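Local structure of Trm112p-like protein (Encephalitozoon cuniculi, 3Q87) at residues 57-68 / 85-95. The protein binds zinc and probably activates methyltransferases, among them its partner Mtq2, which methylates the translation termination factor eRF1. Sequence-based numbering, arbitrary orientation.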
loop_
_atom_site.group_PDB
_atom_site.type_symbol
_atom_site.label_atom_id
_atom_site.label_comp_id
_atom_site.label_asym_id
_atom_site.label_seq_id
_atom_site.Cartn_x
_atom_site.Cartn_y
_atom_site.Cartn_z
ATOM N N VAL A 57 -15.908 15.484 -0.867
ATOM C CA VAL A 57 -16.420 16.671 -0.183
ATOM C C VAL A 57 -17.818 16.409 0.367
ATOM O O VAL A 57 -18.146 16.803 1.485
ATOM C CB VAL A 57 -16.411 17.907 -1.084
ATOM C CG1 VAL A 57 -17.450 18.914 -0.614
ATOM C CG2 VAL A 57 -15.020 18.528 -1.096
ATOM N N ASN A 58 -18.625 15.709 -0.422
ATOM C CA ASN A 58 -19.950 15.286 0.009
ATOM C C ASN A 58 -19.900 14.315 1.182
ATOM O O ASN A 58 -20.669 14.443 2.130
ATOM C CB ASN A 58 -20.701 14.636 -1.146
ATOM C CG ASN A 58 -22.140 14.366 -0.810
ATOM O OD1 ASN A 58 -22.799 15.191 -0.179
ATOM N ND2 ASN A 58 -22.642 13.209 -1.224
ATOM N N SER A 59 -18.998 13.337 1.110
ATOM C CA SER A 59 -18.852 12.365 2.184
ATOM C C SER A 59 -18.440 13.024 3.498
ATOM O O SER A 59 -18.802 12.554 4.586
ATOM C CB SER A 59 -17.822 11.293 1.797
ATOM O OG SER A 59 -18.277 10.522 0.698
ATOM N N LEU A 60 -17.682 14.105 3.406
ATOM C CA LEU A 60 -17.155 14.734 4.613
ATOM C C LEU A 60 -17.850 16.047 4.970
ATOM O O LEU A 60 -17.305 16.851 5.722
ATOM C CB LEU A 60 -15.655 14.959 4.473
ATOM C CG LEU A 60 -14.818 13.683 4.467
ATOM C CD1 LEU A 60 -13.487 13.939 3.794
ATOM C CD2 LEU A 60 -14.629 13.175 5.898
ATOM N N ARG A 61 -19.058 16.250 4.456
ATOM C CA ARG A 61 -19.762 17.525 4.642
ATOM C C ARG A 61 -20.058 17.862 6.110
ATOM O O ARG A 61 -20.142 19.036 6.481
ATOM C CB ARG A 61 -21.037 17.579 3.790
ATOM C CG ARG A 61 -22.110 16.593 4.210
ATOM C CD ARG A 61 -23.261 16.575 3.220
ATOM N NE ARG A 61 -24.303 15.637 3.627
ATOM C CZ ARG A 61 -24.303 14.340 3.329
ATOM N NH1 ARG A 61 -23.313 13.818 2.614
ATOM N NH2 ARG A 61 -25.295 13.562 3.744
ATOM N N ASP A 62 -20.197 16.835 6.941
ATOM C CA ASP A 62 -20.379 17.026 8.375
ATOM C C ASP A 62 -19.050 17.142 9.139
ATOM O O ASP A 62 -19.031 17.204 10.370
ATOM C CB ASP A 62 -21.226 15.899 8.959
ATOM C CG ASP A 62 -22.692 16.034 8.607
ATOM O OD1 ASP A 62 -23.497 15.186 9.056
ATOM O OD2 ASP A 62 -23.038 16.995 7.880
ATOM N N PHE A 63 -17.941 17.164 8.411
ATOM C CA PHE A 63 -16.644 17.399 9.034
ATOM C C PHE A 63 -16.128 18.791 8.690
ATOM O O PHE A 63 -15.943 19.123 7.524
ATOM C CB PHE A 63 -15.633 16.346 8.598
ATOM C CG PHE A 63 -14.226 16.641 9.036
ATOM C CD1 PHE A 63 -13.793 16.288 10.308
ATOM C CD2 PHE A 63 -13.332 17.263 8.177
ATOM C CE1 PHE A 63 -12.492 16.547 10.715
ATOM C CE2 PHE A 63 -12.030 17.524 8.575
ATOM C CZ PHE A 63 -11.609 17.165 9.846
ATOM N N HIS A 64 -15.880 19.599 9.711
ATOM C CA HIS A 64 -15.517 20.989 9.479
ATOM C C HIS A 64 -14.068 21.306 9.832
ATOM O O HIS A 64 -13.666 22.466 9.826
ATOM C CB HIS A 64 -16.480 21.899 10.235
ATOM C CG HIS A 64 -17.901 21.440 10.161
ATOM N ND1 HIS A 64 -18.689 21.638 9.047
ATOM C CD2 HIS A 64 -18.666 20.761 11.049
ATOM C CE1 HIS A 64 -19.883 21.117 9.259
ATOM N NE2 HIS A 64 -19.897 20.578 10.466
ATOM N N GLY A 65 -13.283 20.273 10.119
ATOM C CA GLY A 65 -11.885 20.462 10.470
ATOM C C GLY A 65 -11.070 21.002 9.314
ATOM O O GLY A 65 -10.042 21.653 9.509
ATOM N N ARG A 66 -11.533 20.715 8.102
ATOM C CA ARG A 66 -10.887 21.193 6.890
ATOM C C ARG A 66 -11.951 21.247 5.799
ATOM O O ARG A 66 -12.971 20.570 5.900
ATOM C CB ARG A 66 -9.749 20.258 6.499
ATOM C CG ARG A 66 -8.528 20.970 5.954
ATOM C CD ARG A 66 -7.338 20.032 5.877
ATOM N NE ARG A 66 -6.866 19.616 7.196
ATOM C CZ ARG A 66 -5.828 20.160 7.830
ATOM N NH1 ARG A 66 -5.150 21.154 7.271
ATOM N NH2 ARG A 66 -5.467 19.707 9.025
ATOM N N GLU A 67 -11.736 22.057 4.768
ATOM C CA GLU A 67 -12.792 22.282 3.782
ATOM C C GLU A 67 -12.290 22.593 2.370
ATOM O O GLU A 67 -11.213 23.162 2.192
ATOM C CB GLU A 67 -13.727 23.403 4.256
ATOM C CG GLU A 67 -14.215 23.248 5.697
ATOM C CD GLU A 67 -15.584 23.864 5.931
ATOM O OE1 GLU A 67 -15.852 24.953 5.377
ATOM O OE2 GLU A 67 -16.392 23.257 6.673
ATOM N N LEU A 68 -13.084 22.202 1.374
ATOM C CA LEU A 68 -12.843 22.579 -0.018
ATOM C C LEU A 68 -14.054 23.312 -0.561
ATOM O O LEU A 68 -15.132 23.260 0.028
ATOM C CB LEU A 68 -12.579 21.358 -0.895
ATOM C CG LEU A 68 -11.205 20.700 -0.821
ATOM C CD1 LEU A 68 -11.126 19.608 -1.877
ATOM C CD2 LEU A 68 -10.087 21.729 -1.006
ATOM N N LYS A 85 -4.176 23.444 -1.655
ATOM C CA LYS A 85 -5.446 23.244 -0.972
ATOM C C LYS A 85 -5.922 21.800 -1.088
ATOM O O LYS A 85 -6.519 21.262 -0.159
ATOM C CB LYS A 85 -6.500 24.218 -1.510
ATOM C CG LYS A 85 -6.353 25.611 -0.934
ATOM C CD LYS A 85 -6.866 26.699 -1.867
ATOM C CE LYS A 85 -6.466 28.078 -1.341
ATOM N NZ LYS A 85 -6.688 29.170 -2.328
ATOM N N ILE A 86 -5.656 21.179 -2.232
ATOM C CA ILE A 86 -6.011 19.782 -2.443
ATOM C C ILE A 86 -5.222 18.872 -1.490
ATOM O O ILE A 86 -5.809 18.082 -0.744
ATOM C CB ILE A 86 -5.774 19.375 -3.911
ATOM C CG1 ILE A 86 -6.531 20.322 -4.846
ATOM C CG2 ILE A 86 -6.199 17.935 -4.162
ATOM C CD1 ILE A 86 -7.996 20.494 -4.498
ATOM N N LYS A 87 -3.896 19.000 -1.513
ATOM C CA LYS A 87 -3.013 18.257 -0.611
ATOM C C LYS A 87 -3.475 18.378 0.831
ATOM O O LYS A 87 -3.437 17.420 1.597
ATOM C CB LYS A 87 -1.595 18.814 -0.679
ATOM C CG LYS A 87 -0.718 18.318 -1.812
ATOM C CD LYS A 87 0.636 19.033 -1.723
ATOM C CE LYS A 87 1.522 18.796 -2.933
ATOM N NZ LYS A 87 2.276 17.517 -2.854
ATOM N N GLU A 88 -3.877 19.582 1.209
ATOM C CA GLU A 88 -4.293 19.849 2.572
ATOM C C GLU A 88 -5.558 19.057 2.903
ATOM O O GLU A 88 -5.722 18.554 4.012
ATOM C CB GLU A 88 -4.533 21.351 2.732
ATOM C CG GLU A 88 -4.759 21.828 4.152
ATOM C CD GLU A 88 -4.804 23.347 4.242
ATOM O OE1 GLU A 88 -3.968 24.006 3.581
ATOM O OE2 GLU A 88 -5.674 23.874 4.970
ATOM N N PHE A 89 -6.459 18.949 1.933
ATOM C CA PHE A 89 -7.678 18.177 2.126
ATOM C C PHE A 89 -7.366 16.673 2.108
ATOM O O PHE A 89 -7.859 15.920 2.940
ATOM C CB PHE A 89 -8.696 18.537 1.033
ATOM C CG PHE A 89 -10.050 17.885 1.199
ATOM C CD1 PHE A 89 -10.979 18.393 2.094
ATOM C CD2 PHE A 89 -10.408 16.788 0.418
ATOM C CE1 PHE A 89 -12.232 17.810 2.231
ATOM C CE2 PHE A 89 -11.660 16.198 0.546
ATOM C CZ PHE A 89 -12.574 16.709 1.458
ATOM N N LEU A 90 -6.521 16.252 1.178
ATOM C CA LEU A 90 -6.312 14.820 0.950
ATOM C C LEU A 90 -5.347 14.193 1.962
ATOM O O LEU A 90 -5.388 12.986 2.212
ATOM C CB LEU A 90 -5.848 14.571 -0.485
ATOM C CG LEU A 90 -6.864 14.860 -1.602
ATOM C CD1 LEU A 90 -6.246 14.677 -2.984
ATOM C CD2 LEU A 90 -8.121 13.994 -1.472
ATOM N N PHE A 91 -4.490 15.020 2.551
ATOM C CA PHE A 91 -3.491 14.539 3.492
ATOM C C PHE A 91 -3.763 15.054 4.885
ATOM O O PHE A 91 -3.200 14.558 5.854
ATOM C CB PHE A 91 -2.084 14.967 3.054
ATOM C CG PHE A 91 -1.546 14.181 1.893
ATOM C CD1 PHE A 91 -0.804 13.025 2.102
ATOM C CD2 PHE A 91 -1.789 14.592 0.588
ATOM C CE1 PHE A 91 -0.316 12.292 1.030
ATOM C CE2 PHE A 91 -1.308 13.862 -0.488
ATOM C CZ PHE A 91 -0.566 12.713 -0.266
ATOM N N GLY A 92 -4.626 16.060 4.982
ATOM C CA GLY A 92 -4.847 16.746 6.242
ATOM C C GLY A 92 -6.076 16.279 6.992
ATOM O O GLY A 92 -6.444 16.853 8.013
ATOM N N ILE A 93 -6.717 15.232 6.483
ATOM C CA ILE A 93 -7.854 14.638 7.168
ATOM C C ILE A 93 -7.641 13.147 7.327
ATOM O O ILE A 93 -7.132 12.493 6.425
ATOM C CB ILE A 93 -9.153 14.826 6.374
ATOM C CG1 ILE A 93 -9.433 16.312 6.136
ATOM C CG2 ILE A 93 -10.315 14.164 7.103
ATOM C CD1 ILE A 93 -10.655 16.564 5.268
ATOM N N ASP A 94 -8.070 12.609 8.460
ATOM C CA ASP A 94 -8.000 11.179 8.689
ATOM C C ASP A 94 -9.361 10.626 9.106
ATOM O O ASP A 94 -9.907 11.002 10.150
ATOM C CB ASP A 94 -6.962 10.873 9.766
ATOM C CG ASP A 94 -6.830 9.389 10.033
ATOM O OD1 ASP A 94 -6.584 8.633 9.060
ATOM O OD2 ASP A 94 -6.966 8.981 11.209
ATOM N N VAL A 95 -9.915 9.743 8.285
ATOM C CA VAL A 95 -11.156 9.081 8.640
ATOM C C VAL A 95 -10.803 7.956 9.598
ATOM O O VAL A 95 -10.076 7.032 9.231
ATOM C CB VAL A 95 -11.880 8.497 7.397
ATOM C CG1 VAL A 95 -13.168 7.802 7.804
ATOM C CG2 VAL A 95 -12.170 9.584 6.391
#
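Leu68 lies over one face of the Phe89 ring, its CD1 4.0 Å from the ring centroid and 24° off the normal, a CH-pi contact in which the branch is displaced toward the rim. The aromatic side chain swings out from helix 84-91 with CG anti to the backbone N (chi1 -175°), which carries its far end toward the end of helix 42-59. There Phe89 CZ meets Leu60 CD1 at 3.7 Å, while the Val57 side chain crosses that of Phe89 at about a right angle and brings CG2 near CZ. The same Leu60 methyl faces Ile93 CD1 tip to tip at 4.1 Å. Ile93 also runs past Phe63 in the opposite direction, with CD1 3.7 Å from Phe63 CE2 and CG2 over one face of the ring; Gly65 N sits over the centre of that ring.

Polar contacts gather round Arg66, whose chain bends at chi3 (-67°) and brings its guanidinium beside Gly92. Arg66 NE gives a weak, bent hydrogen bond to Gly92 O (2.9 Å), and Gly92 CA lies over one guanidinium face. Glu88 meets the guanidinium at its edge, the carboxylate turned nearly perpendicular to it; the salt bridge from Arg66 NH1 to Glu88 OE2 is long, at 3.6 Å.

Leu56 of helix 42-59 also packs on Phe89, and Ala27 of strand 26-29 touches both Leu60 and Phe63. Away from the zinc site, the contact thus folds the loop after helix 42-59 against helix 84-91 and strand 93-96, joining the helical part of this Trm112-family protein to its two-stranded antiparallel sheet.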